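Local coordinates for TraM protein (Plasmid R64, PDB 3WZ3) that probably serves, through this periplasmic domain, as part of an inner-membrane complex of the type IVB secretion (conjugal transfer) machinery of the plasmid, at residues A[7-18]-A[89-97]. Residues are numbered along the deposited sequence; the frame is centred on the assembly and turned at random.
Sequences QNDAMAFGSQAL and FWTFQYPVR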
loop_
_atom_site.group_PDB
_atom_site.type_symbol
_atom_site.label_atom_id
_atom_site.label_comp_id
_atom_site.label_asym_id
_atom_site.label_seq_id
_atom_site.Cartn_x
_atom_site.Cartn_y
_atom_site.Cartn_z
ATOM N N GLN A 7 17.292 -1.256 6.155
ATOM C CA GLN A 7 16.216 -0.307 5.958
ATOM C C GLN A 7 15.949 -0.070 4.488
ATOM O O GLN A 7 14.804 0.181 4.105
ATOM C CB GLN A 7 16.436 1.010 6.713
ATOM C CG GLN A 7 17.546 1.864 6.185
ATOM C CD GLN A 7 17.587 3.189 6.913
ATOM O OE1 GLN A 7 18.197 3.310 7.975
ATOM N NE2 GLN A 7 16.906 4.178 6.362
ATOM N N ASN A 8 16.972 -0.159 3.652
ATOM C CA ASN A 8 16.722 -0.066 2.221
ATOM C C ASN A 8 15.876 -1.217 1.671
ATOM O O ASN A 8 15.026 -1.006 0.806
ATOM C CB ASN A 8 18.015 0.114 1.423
ATOM C CG ASN A 8 18.204 1.542 0.971
ATOM O OD1 ASN A 8 18.342 1.813 -0.226
ATOM N ND2 ASN A 8 18.163 2.478 1.924
ATOM N N ASP A 9 16.100 -2.431 2.165
ATOM C CA ASP A 9 15.261 -3.556 1.798
ATOM C C ASP A 9 13.809 -3.309 2.202
ATOM O O ASP A 9 12.873 -3.591 1.438
ATOM C CB ASP A 9 15.780 -4.822 2.480
ATOM C CG ASP A 9 17.157 -5.246 1.970
ATOM O OD1 ASP A 9 17.400 -5.147 0.746
ATOM O OD2 ASP A 9 17.992 -5.679 2.797
ATOM N N ALA A 10 13.624 -2.789 3.412
ATOM C CA ALA A 10 12.264 -2.508 3.881
ATOM C C ALA A 10 11.626 -1.383 3.069
ATOM O O ALA A 10 10.440 -1.457 2.718
ATOM C CB ALA A 10 12.251 -2.228 5.384
HETATM N N MSE A 11 12.394 -0.348 2.742
HETATM C CA MSE A 11 11.810 0.730 1.943
HETATM C C MSE A 11 11.311 0.234 0.588
HETATM O O MSE A 11 10.229 0.636 0.130
HETATM C CB MSE A 11 12.789 1.886 1.751
HETATM C CG MSE A 11 12.055 3.135 1.313
HETATM SE SE MSE A 11 13.193 4.691 1.296
HETATM C CE MSE A 11 14.349 4.148 -0.149
ATOM N N ALA A 12 12.109 -0.621 -0.059
ATOM C CA ALA A 12 11.726 -1.215 -1.338
ATOM C C ALA A 12 10.468 -2.095 -1.201
ATOM O O ALA A 12 9.594 -2.063 -2.056
ATOM C CB ALA A 12 12.881 -2.026 -1.901
ATOM N N PHE A 13 10.368 -2.865 -0.118
ATOM C CA PHE A 13 9.182 -3.689 0.132
ATOM C C PHE A 13 7.937 -2.796 0.178
ATOM O O PHE A 13 6.914 -3.104 -0.419
ATOM C CB PHE A 13 9.375 -4.431 1.460
ATOM C CG PHE A 13 8.248 -5.345 1.830
ATOM C CD1 PHE A 13 8.258 -6.678 1.424
ATOM C CD2 PHE A 13 7.205 -4.908 2.634
ATOM C CE1 PHE A 13 7.240 -7.534 1.786
ATOM C CE2 PHE A 13 6.176 -5.769 2.993
ATOM C CZ PHE A 13 6.197 -7.095 2.562
ATOM N N GLY A 14 8.025 -1.664 0.873
ATOM C CA GLY A 14 6.887 -0.769 0.969
ATOM C C GLY A 14 6.517 -0.113 -0.340
ATOM O O GLY A 14 5.330 -0.001 -0.660
ATOM N N SER A 15 7.509 0.324 -1.107
ATOM C CA SER A 15 7.175 0.980 -2.374
ATOM C C SER A 15 6.594 -0.021 -3.367
ATOM O O SER A 15 5.676 0.326 -4.122
ATOM C CB SER A 15 8.366 1.744 -2.962
ATOM O OG SER A 15 9.457 0.893 -3.169
ATOM N N GLN A 16 7.096 -1.249 -3.350
ATOM C CA GLN A 16 6.542 -2.313 -4.197
ATOM C C GLN A 16 5.090 -2.594 -3.817
ATOM O O GLN A 16 4.225 -2.736 -4.692
ATOM C CB GLN A 16 7.408 -3.571 -4.098
ATOM C CG GLN A 16 8.817 -3.351 -4.653
ATOM C CD GLN A 16 9.850 -4.370 -4.161
ATOM O OE1 GLN A 16 9.515 -5.340 -3.475
ATOM N NE2 GLN A 16 11.119 -4.136 -4.499
ATOM N N ALA A 17 4.806 -2.664 -2.518
ATOM C CA ALA A 17 3.440 -2.867 -2.056
ATOM C C ALA A 17 2.517 -1.755 -2.513
ATOM O O ALA A 17 1.403 -2.027 -2.958
ATOM C CB ALA A 17 3.388 -3.007 -0.533
ATOM N N LEU A 18 2.950 -0.501 -2.386
ATOM C CA LEU A 18 2.112 0.613 -2.825
ATOM C C LEU A 18 1.842 0.557 -4.323
ATOM O O LEU A 18 0.724 0.841 -4.768
ATOM C CB LEU A 18 2.763 1.961 -2.469
ATOM C CG LEU A 18 2.656 2.265 -0.981
ATOM C CD1 LEU A 18 3.598 3.407 -0.589
ATOM C CD2 LEU A 18 1.230 2.664 -0.644
ATOM N N PHE A 89 10.793 -2.945 13.540
ATOM C CA PHE A 89 9.883 -2.286 12.600
ATOM C C PHE A 89 10.545 -1.044 12.026
ATOM O O PHE A 89 11.498 -0.479 12.602
ATOM C CB PHE A 89 8.565 -1.894 13.276
ATOM C CG PHE A 89 8.698 -0.710 14.200
ATOM C CD1 PHE A 89 8.551 0.579 13.716
ATOM C CD2 PHE A 89 8.997 -0.898 15.554
ATOM C CE1 PHE A 89 8.705 1.686 14.564
ATOM C CE2 PHE A 89 9.133 0.202 16.407
ATOM C CZ PHE A 89 8.993 1.483 15.907
ATOM N N TRP A 90 10.019 -0.622 10.880
ATOM C CA TRP A 90 10.421 0.612 10.227
ATOM C C TRP A 90 9.145 1.351 9.834
ATOM O O TRP A 90 8.186 0.727 9.357
ATOM C CB TRP A 90 11.177 0.360 8.930
ATOM C CG TRP A 90 12.371 -0.529 8.972
ATOM C CD1 TRP A 90 13.693 -0.133 9.024
ATOM C CD2 TRP A 90 12.392 -1.962 8.873
ATOM N NE1 TRP A 90 14.519 -1.243 8.976
ATOM C CE2 TRP A 90 13.737 -2.366 8.890
ATOM C CE3 TRP A 90 11.398 -2.943 8.784
ATOM C CZ2 TRP A 90 14.112 -3.695 8.802
ATOM C CZ3 TRP A 90 11.783 -4.269 8.705
ATOM C CH2 TRP A 90 13.129 -4.629 8.714
ATOM N N THR A 91 9.120 2.666 10.020
ATOM C CA THR A 91 8.013 3.497 9.540
ATOM C C THR A 91 8.520 4.417 8.438
ATOM O O THR A 91 9.468 5.185 8.641
ATOM C CB THR A 91 7.424 4.318 10.690
ATOM O OG1 THR A 91 6.892 3.440 11.692
ATOM C CG2 THR A 91 6.323 5.269 10.185
ATOM N N PHE A 92 7.874 4.350 7.275
ATOM C CA PHE A 92 8.232 5.133 6.101
ATOM C C PHE A 92 7.080 6.021 5.687
ATOM O O PHE A 92 5.919 5.714 5.943
ATOM C CB PHE A 92 8.542 4.218 4.897
ATOM C CG PHE A 92 9.759 3.343 5.080
ATOM C CD1 PHE A 92 11.033 3.832 4.839
ATOM C CD2 PHE A 92 9.620 2.036 5.488
ATOM C CE1 PHE A 92 12.152 3.012 5.011
ATOM C CE2 PHE A 92 10.719 1.226 5.658
ATOM C CZ PHE A 92 11.986 1.716 5.426
ATOM N N GLN A 93 7.387 7.093 4.978
ATOM C CA GLN A 93 6.364 7.870 4.286
ATOM C C GLN A 93 6.726 8.014 2.822
ATOM O O GLN A 93 7.889 8.232 2.486
ATOM C CB GLN A 93 6.178 9.246 4.941
ATOM C CG GLN A 93 5.341 9.188 6.234
ATOM C CD GLN A 93 5.164 10.533 6.880
ATOM O OE1 GLN A 93 5.658 11.537 6.371
ATOM N NE2 GLN A 93 4.493 10.564 8.026
ATOM N N TYR A 94 5.730 7.862 1.948
ATOM C CA TYR A 94 5.923 7.965 0.503
ATOM C C TYR A 94 4.860 8.862 -0.112
ATOM O O TYR A 94 3.687 8.687 0.173
ATOM C CB TYR A 94 5.734 6.592 -0.169
ATOM C CG TYR A 94 6.536 5.429 0.361
ATOM C CD1 TYR A 94 6.101 4.733 1.474
ATOM C CD2 TYR A 94 7.671 4.960 -0.316
ATOM C CE1 TYR A 94 6.788 3.623 1.947
ATOM C CE2 TYR A 94 8.356 3.841 0.141
ATOM C CZ TYR A 94 7.910 3.195 1.272
ATOM O OH TYR A 94 8.582 2.082 1.741
ATOM N N PRO A 95 5.251 9.770 -1.007
ATOM C CA PRO A 95 4.243 10.464 -1.828
ATOM C C PRO A 95 3.588 9.458 -2.778
ATOM O O PRO A 95 4.297 8.601 -3.310
ATOM C CB PRO A 95 5.073 11.476 -2.640
ATOM C CG PRO A 95 6.472 11.429 -2.094
ATOM C CD PRO A 95 6.630 10.133 -1.373
ATOM N N VAL A 96 2.268 9.558 -2.961
ATOM C CA VAL A 96 1.568 8.726 -3.923
ATOM C C VAL A 96 0.571 9.607 -4.664
ATOM O O VAL A 96 -0.202 10.332 -4.039
ATOM C CB VAL A 96 0.800 7.589 -3.226
ATOM C CG1 VAL A 96 0.016 6.769 -4.253
ATOM C CG2 VAL A 96 1.764 6.719 -2.440
ATOM N N ARG A 97 0.605 9.564 -5.990
ATOM C CA ARG A 97 -0.435 10.228 -6.764
ATOM C C ARG A 97 -1.209 9.139 -7.488
ATOM O O ARG A 97 -0.622 8.191 -7.985
ATOM C CB ARG A 97 0.158 11.258 -7.738
ATOM C CG ARG A 97 1.193 10.731 -8.687
ATOM C CD ARG A 97 1.854 11.894 -9.458
ATOM N NE ARG A 97 2.888 11.443 -10.388
ATOM C CZ ARG A 97 2.652 11.038 -11.633
ATOM N NH1 ARG A 97 1.413 11.022 -12.107
ATOM N NH2 ARG A 97 3.655 10.647 -12.408
#
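The hydroxyl of Tyr94 reaches from strand 89-97 and bonds to the backbone of helix 7-18. Tyr94 OH donates to Met11 O at 2.7 Å. It meets a lone pair in the carbonyl plane, with a C=O...O angle of 119°. Met11 O also accepts from Ser15 N in the normal helical pattern, so two donors grip this one oxygen. The Tyr94 hydroxyl lies close to Gly14, with Tyr94 OH 3.4 Å from Gly14 CA.

Three aromatic side chains of the strand, Trp90, Phe92 and Tyr94, point from alternate positions toward the helix. Ala10 sets its methyl over one face of the Trp90 indole. Ala10 CB sits 3.6 Å from the centroid of the Trp90 six-membered ring, a CH-pi contact. Gln7 touches the pyrrole part of the same indole through CA and CB. Met11, a selenomethionine here, lays its CA over the Phe92 ring toward the rim, 3.9 Å from the centroid. Its CG stands anti to the backbone N (chi1 -162°), which runs the chain across Phe92 at about a right angle. Met11 CB comes to 3.5 Å from Phe92 CE1, and Met11 SE makes an oblique Met-aromatic contact with the Phe92 ring. Farther along, Leu18 CD1 presses on Tyr94 CD1 at 3.5 Å and reaches Val96 CG2 more loosely.

The axes of segments 7-18 and 89-97 approach to 9.4 Å and cross at -52°. This is helix-on-sheet packing, consistent with the NTF2-like fold of the family. Strand 88-101 is an inner strand of the four-stranded antiparallel sheet, between strands 67-82 and 110-120. Leu77 of strand 67-82 meets both Gln7 and Phe92, while Met130 and Met135 of strand 130-139 touch Ala10 and Leu18, respectively.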